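Local coordinates for putative riboflavin biosynthesis protein (Shewanella loihica, PDB 3KY8) that probably acts as a reductase of riboflavin biosynthesis, reducing 5-amino-6-(5-phosphoribosylamino)uracil, at residues T28-Y33 with I152-I157; A59-V64 with W84-P89. All blocks are in the same frame, centred on the assembly; numbering follows the deposited sequence.

Contact 1. Residues T28-Y33 with I152-I157; sequences TSLDGY and ITRFPI
Thr28 and Arg154 pair as neighbours on two parallel strands, 21-29 and 149-158, in the central mixed sheet of the RibD C-terminal domain. Thr28 N donates to Thr153 O at 3.0 Å. Phe155 N returns a bond to Thr28 O at 2.9 Å. On the side of the sheet that carries Thr28 and Arg154, Thr28 CG2 packs tightly on Ile152 CG2 (3.4 Å). The same methyl sits over the centre of one face of the Arg154 guanidinium. Ser29 to Gly32 form a type I beta turn, locked to the partner by Leu30 N bonding Ile157 O at 2.9 Å. Arg154 leaves with CG anti to its N (chi1 -167°), then bends at chi3 (-60°). This brings Arg154 NH1 to Leu30 O at 3.1 Å, a weak, bent bond at the guanidinium edge. The Leu30 and Arg154 side chains cross at about a right angle, with Leu30 CD1 3.9 Å from Arg154 CD. A leucine in place of Arg154 would probably leave Leu30 O without this donor and the Thr28 methyl without its flat partner. Arg154 of the second subunit lies close by, like charge beside like. Ile157 carries the sheet into that subunit through an antiparallel ladder.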
loop_
_atom_site.group_PDB
_atom_site.type_symbol
_atom_site.label_atom_id
_atom_site.label_comp_id
_atom_site.label_asym_id
_atom_site.label_seq_id
_atom_site.Cartn_x
_atom_site.Cartn_y
_atom_site.Cartn_z
ATOM N N THR A 28 -8.425 -0.304 1.202
ATOM C CA THR A 28 -7.325 -1.107 1.726
ATOM C C THR A 28 -6.833 -0.524 3.062
ATOM O O THR A 28 -6.947 0.678 3.339
ATOM C CB THR A 28 -6.157 -1.140 0.668
ATOM O OG1 THR A 28 -5.095 -1.936 1.150
ATOM C CG2 THR A 28 -5.589 0.210 0.427
ATOM N N SER A 29 -6.240 -1.380 3.872
ATOM C CA SER A 29 -5.467 -0.941 5.017
ATOM C C SER A 29 -4.158 -0.321 4.552
ATOM O O SER A 29 -3.796 -0.373 3.365
ATOM C CB SER A 29 -5.195 -2.103 5.962
ATOM O OG SER A 29 -4.295 -3.030 5.360
ATOM N N LEU A 30 -3.443 0.272 5.504
ATOM C CA LEU A 30 -2.200 0.967 5.185
ATOM C C LEU A 30 -1.222 -0.036 4.576
ATOM O O LEU A 30 -0.514 0.267 3.629
ATOM C CB LEU A 30 -1.648 1.651 6.453
ATOM C CG LEU A 30 -0.322 2.402 6.418
ATOM C CD1 LEU A 30 -0.057 3.101 5.078
ATOM C CD2 LEU A 30 -0.355 3.361 7.606
ATOM N N ASP A 31 -1.250 -1.249 5.129
ATOM C CA ASP A 31 -0.419 -2.361 4.714
ATOM C C ASP A 31 -0.978 -3.294 3.614
ATOM O O ASP A 31 -0.445 -4.350 3.357
ATOM C CB ASP A 31 0.098 -3.135 5.922
ATOM C CG ASP A 31 -0.965 -3.580 6.921
ATOM O OD1 ASP A 31 -2.180 -3.223 6.941
ATOM O OD2 ASP A 31 -0.496 -4.329 7.790
ATOM N N GLY A 32 -2.039 -2.869 2.960
ATOM C CA GLY A 32 -2.431 -3.450 1.705
ATOM C C GLY A 32 -3.437 -4.561 1.732
ATOM O O GLY A 32 -3.562 -5.266 0.738
ATOM N N TYR A 33 -4.106 -4.743 2.870
ATOM C CA TYR A 33 -5.146 -5.753 3.018
ATOM C C TYR A 33 -6.545 -5.192 2.779
ATOM O O TYR A 33 -6.865 -4.098 3.210
ATOM C CB TYR A 33 -5.109 -6.339 4.408
ATOM C CG TYR A 33 -3.780 -6.975 4.731
ATOM C CD1 TYR A 33 -3.441 -8.198 4.177
ATOM C CD2 TYR A 33 -2.861 -6.344 5.545
ATOM C CE1 TYR A 33 -2.236 -8.806 4.452
ATOM C CE2 TYR A 33 -1.635 -6.934 5.808
ATOM C CZ TYR A 33 -1.343 -8.180 5.265
ATOM O OH TYR A 33 -0.141 -8.827 5.536
ATOM N N ILE A 152 -8.044 3.972 -4.928
ATOM C CA ILE A 152 -7.708 3.267 -3.701
ATOM C C ILE A 152 -7.928 4.207 -2.545
ATOM O O ILE A 152 -7.337 5.283 -2.504
ATOM C CB ILE A 152 -6.254 2.747 -3.725
ATOM C CG1 ILE A 152 -6.098 1.637 -4.759
ATOM C CG2 ILE A 152 -5.798 2.210 -2.362
ATOM C CD1 ILE A 152 -4.784 1.640 -5.436
ATOM N N THR A 153 -8.769 3.778 -1.601
ATOM C CA THR A 153 -9.017 4.508 -0.367
ATOM C C THR A 153 -8.267 3.814 0.735
ATOM O O THR A 153 -8.606 2.695 1.122
ATOM C CB THR A 153 -10.530 4.603 -0.075
ATOM O OG1 THR A 153 -11.138 5.216 -1.206
ATOM C CG2 THR A 153 -10.841 5.449 1.120
ATOM N N ARG A 154 -7.228 4.483 1.216
ATOM C CA ARG A 154 -6.322 3.881 2.162
ATOM C C ARG A 154 -6.584 4.321 3.603
ATOM O O ARG A 154 -6.628 5.502 3.914
ATOM C CB ARG A 154 -4.876 4.129 1.736
ATOM C CG ARG A 154 -3.880 3.267 2.491
ATOM C CD ARG A 154 -2.478 3.463 1.980
ATOM N NE ARG A 154 -2.363 3.107 0.568
ATOM C CZ ARG A 154 -2.035 1.908 0.091
ATOM N NH1 ARG A 154 -1.773 0.899 0.898
ATOM N NH2 ARG A 154 -1.916 1.728 -1.221
ATOM N N PHE A 155 -6.777 3.334 4.465
ATOM C CA PHE A 155 -7.150 3.571 5.852
ATOM C C PHE A 155 -5.889 3.557 6.721
ATOM O O PHE A 155 -4.998 2.729 6.524
ATOM C CB PHE A 155 -8.091 2.465 6.325
ATOM C CG PHE A 155 -9.515 2.639 5.909
ATOM C CD1 PHE A 155 -9.882 2.560 4.594
ATOM C CD2 PHE A 155 -10.496 2.862 6.853
ATOM C CE1 PHE A 155 -11.150 2.714 4.239
ATOM C CE2 PHE A 155 -11.791 3.030 6.480
ATOM C CZ PHE A 155 -12.118 2.958 5.185
ATOM N N PRO A 156 -5.815 4.450 7.717
ATOM C CA PRO A 156 -4.622 4.630 8.508
ATOM C C PRO A 156 -4.477 3.558 9.589
ATOM O O PRO A 156 -4.266 3.880 10.790
ATOM C CB PRO A 156 -4.858 5.989 9.114
ATOM C CG PRO A 156 -6.225 5.988 9.382
ATOM C CD PRO A 156 -6.881 5.331 8.204
ATOM N N ILE A 157 -4.569 2.290 9.172
ATOM C CA ILE A 157 -4.495 1.177 10.115
ATOM C C ILE A 157 -3.562 0.102 9.558
ATOM O O ILE A 157 -3.598 -0.171 8.375
ATOM C CB ILE A 157 -5.920 0.647 10.462
ATOM C CG1 ILE A 157 -5.861 -0.383 11.611
ATOM C CG2 ILE A 157 -6.613 0.105 9.251
ATOM C CD1 ILE A 157 -7.217 -0.753 12.233
#

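Contact 2. Residues A59-V64 with W84-P89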
loop_
_atom_site.group_PDB
_atom_site.type_symbol
_atom_site.label_atom_id
_atom_site.label_comp_id
_atom_site.label_asym_id
_atom_site.label_seq_id
_atom_site.Cartn_x
_atom_site.Cartn_y
_atom_site.Cartn_z
ATOM N N ALA A 59 -21.214 7.385 -7.904
ATOM C CA ALA A 59 -20.747 7.809 -9.220
ATOM C C ALA A 59 -20.063 6.647 -10.027
ATOM O O ALA A 59 -20.263 6.509 -11.255
ATOM C CB ALA A 59 -19.828 9.023 -9.089
ATOM N N LEU A 60 -19.279 5.814 -9.343
ATOM C CA LEU A 60 -18.733 4.626 -9.955
ATOM C C LEU A 60 -19.877 3.784 -10.558
ATOM O O LEU A 60 -19.844 3.427 -11.764
ATOM C CB LEU A 60 -17.952 3.822 -8.919
ATOM C CG LEU A 60 -17.395 2.467 -9.389
ATOM C CD1 LEU A 60 -16.178 2.689 -10.258
ATOM C CD2 LEU A 60 -17.079 1.625 -8.145
HETATM N N MSE A 61 -20.910 3.521 -9.752
HETATM C CA MSE A 61 -22.005 2.628 -10.166
HETATM C C MSE A 61 -22.825 3.182 -11.309
HETATM O O MSE A 61 -23.388 2.428 -12.118
HETATM C CB MSE A 61 -22.936 2.308 -9.004
HETATM C CG MSE A 61 -22.291 1.414 -7.994
HETATM SE SE MSE A 61 -21.461 -0.215 -8.689
HETATM C CE MSE A 61 -23.047 -0.982 -9.532
ATOM N N GLU A 62 -22.913 4.506 -11.370
ATOM C CA GLU A 62 -23.605 5.150 -12.447
ATOM C C GLU A 62 -22.794 5.040 -13.736
ATOM O O GLU A 62 -23.360 4.990 -14.832
ATOM C CB GLU A 62 -23.846 6.608 -12.108
ATOM C CG GLU A 62 -23.730 7.515 -13.313
ATOM C CD GLU A 62 -24.770 8.569 -13.332
ATOM O OE1 GLU A 62 -24.973 9.206 -12.260
ATOM O OE2 GLU A 62 -25.367 8.749 -14.428
ATOM N N ARG A 63 -21.474 5.040 -13.604
ATOM C CA ARG A 63 -20.580 4.989 -14.749
ATOM C C ARG A 63 -20.410 3.584 -15.313
ATOM O O ARG A 63 -20.370 3.381 -16.525
ATOM C CB ARG A 63 -19.204 5.563 -14.370
ATOM C CG ARG A 63 -18.170 5.356 -15.440
ATOM C CD ARG A 63 -16.820 5.876 -15.041
ATOM N NE ARG A 63 -15.815 5.515 -16.041
ATOM C CZ ARG A 63 -14.492 5.521 -15.820
ATOM N NH1 ARG A 63 -13.986 5.848 -14.641
ATOM N NH2 ARG A 63 -13.660 5.175 -16.787
ATOM N N VAL A 64 -20.238 2.610 -14.438
ATOM C CA VAL A 64 -19.944 1.257 -14.906
ATOM C C VAL A 64 -21.171 0.534 -15.472
ATOM O O VAL A 64 -22.308 0.813 -15.115
ATOM C CB VAL A 64 -19.226 0.411 -13.853
ATOM C CG1 VAL A 64 -17.915 1.115 -13.441
ATOM C CG2 VAL A 64 -20.118 0.097 -12.669
ATOM N N TRP A 84 -28.805 -6.503 -1.488
ATOM C CA TRP A 84 -27.916 -6.482 -2.640
ATOM C C TRP A 84 -27.548 -5.041 -2.955
ATOM O O TRP A 84 -28.432 -4.198 -3.128
ATOM C CB TRP A 84 -28.619 -7.113 -3.825
ATOM C CG TRP A 84 -27.741 -7.374 -4.975
ATOM C CD1 TRP A 84 -27.777 -6.758 -6.180
ATOM C CD2 TRP A 84 -26.657 -8.312 -5.028
ATOM N NE1 TRP A 84 -26.808 -7.280 -7.004
ATOM C CE2 TRP A 84 -26.116 -8.246 -6.319
ATOM C CE3 TRP A 84 -26.125 -9.229 -4.119
ATOM C CZ2 TRP A 84 -25.061 -9.047 -6.724
ATOM C CZ3 TRP A 84 -25.079 -10.025 -4.517
ATOM C CH2 TRP A 84 -24.550 -9.920 -5.813
ATOM N N PRO A 85 -26.252 -4.722 -2.950
ATOM C CA PRO A 85 -25.878 -3.321 -3.096
ATOM C C PRO A 85 -25.627 -2.790 -4.483
ATOM O O PRO A 85 -25.332 -1.593 -4.607
ATOM C CB PRO A 85 -24.592 -3.244 -2.300
ATOM C CG PRO A 85 -24.004 -4.572 -2.423
ATOM C CD PRO A 85 -25.086 -5.566 -2.662
ATOM N N TYR A 86 -25.739 -3.646 -5.507
ATOM C CA TYR A 86 -25.374 -3.282 -6.897
ATOM C C TYR A 86 -26.547 -3.129 -7.821
ATOM O O TYR A 86 -27.387 -4.025 -7.910
ATOM C CB TYR A 86 -24.460 -4.314 -7.489
ATOM C CG TYR A 86 -23.338 -4.649 -6.594
ATOM C CD1 TYR A 86 -22.311 -3.736 -6.350
ATOM C CD2 TYR A 86 -23.299 -5.887 -5.971
ATOM C CE1 TYR A 86 -21.286 -4.058 -5.502
ATOM C CE2 TYR A 86 -22.298 -6.219 -5.132
ATOM C CZ TYR A 86 -21.292 -5.310 -4.889
ATOM O OH TYR A 86 -20.302 -5.704 -4.039
ATOM N N SER A 87 -26.577 -1.990 -8.516
ATOM C CA SER A 87 -27.606 -1.654 -9.470
ATOM C C SER A 87 -27.293 -2.132 -10.894
ATOM O O SER A 87 -28.124 -1.958 -11.791
ATOM C CB SER A 87 -27.793 -0.141 -9.485
ATOM O OG SER A 87 -26.600 0.473 -9.924
ATOM N N LYS A 88 -26.120 -2.739 -11.096
ATOM C CA LYS A 88 -25.676 -3.175 -12.409
ATOM C C LYS A 88 -25.360 -4.670 -12.294
ATOM O O LYS A 88 -25.127 -5.170 -11.203
ATOM C CB LYS A 88 -24.421 -2.383 -12.863
ATOM C CG LYS A 88 -24.585 -0.855 -13.039
ATOM C CD LYS A 88 -25.584 -0.433 -14.158
ATOM C CE LYS A 88 -25.746 1.101 -14.181
ATOM N NZ LYS A 88 -24.520 1.906 -14.583
ATOM N N PRO A 89 -25.337 -5.392 -13.415
ATOM C CA PRO A 89 -25.057 -6.818 -13.337
ATOM C C PRO A 89 -23.696 -7.138 -12.760
ATOM O O PRO A 89 -22.717 -6.416 -13.003
ATOM C CB PRO A 89 -25.083 -7.253 -14.796
ATOM C CG PRO A 89 -25.774 -6.166 -15.520
ATOM C CD PRO A 89 -25.532 -4.947 -14.797
#
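Lys88 reaches from the loop before strand 90-93 to the C-terminal end of helix 57-63 and donates to backbone carbonyls there. The arrangement joins a helix end to a connecting loop of the alpha/beta fold. Lys88 NZ donates to Met61 O at 2.8 Å, in the carbonyl plane. It also donates to Val64 O, where Val64 is the first residue to leave the helical path; the 2.5 Å from Lys88 NZ to Val64 O is unusually short and its exact value doubtful. A third bond, to Glu62 O, is weak. The ammonium thus gathers three carbonyls at a helix end, where the helix dipole would probably favour a positive charge. The lysine chain is bent at chi2 (-64°) and chi4 (66°), which lays CG and CE of Lys88 beside the Met61 and Val64 carbonyls.

The packed part is made by Met61, a selenomethionine. Bends at chi2 and chi3 curl its methyl CE back toward the loop, and its chain and that of Lys88 slide past each other in opposite directions. Its body also rests on Leu67 and Tyr131 of the sheet. Met61 CE touches Lys88 CG at 3.8 Å and comes to the edge of the Tyr86 ring.

The other side is loose. Glu62 is exposed; Glu62 OE2 stays 6.9 Å from Lys88 NZ, too far for a salt bridge. Ser87 is also exposed, and a glycerol, probably from the crystallisation liquor, binds beside it. Ser87 OG still touches Met61 CE, at 3.9 Å.

Contact 1 and contact 2 do not touch. Their centres lie 23 Å apart, and their nearest atoms about 10 Å. Both belong to one domain and are tied through strand 21-29. Contact 1 uses the last residues of this strand, while Leu60 and Arg63 of helix 57-63 pack on Ile23 earlier in it. Residues 59-64 and 84-89 both fall between the two strands of contact 1 in the sequence. Contact 1 adjoins the second subunit; no other chain of the assembly touches contact 2. The side chains of Phe155 in contact 1 and Tyr86 in contact 2 each lie about 4 Å from an unidentified bound molecule, probably from the crystallisation liquor, though such molecules often mark pockets.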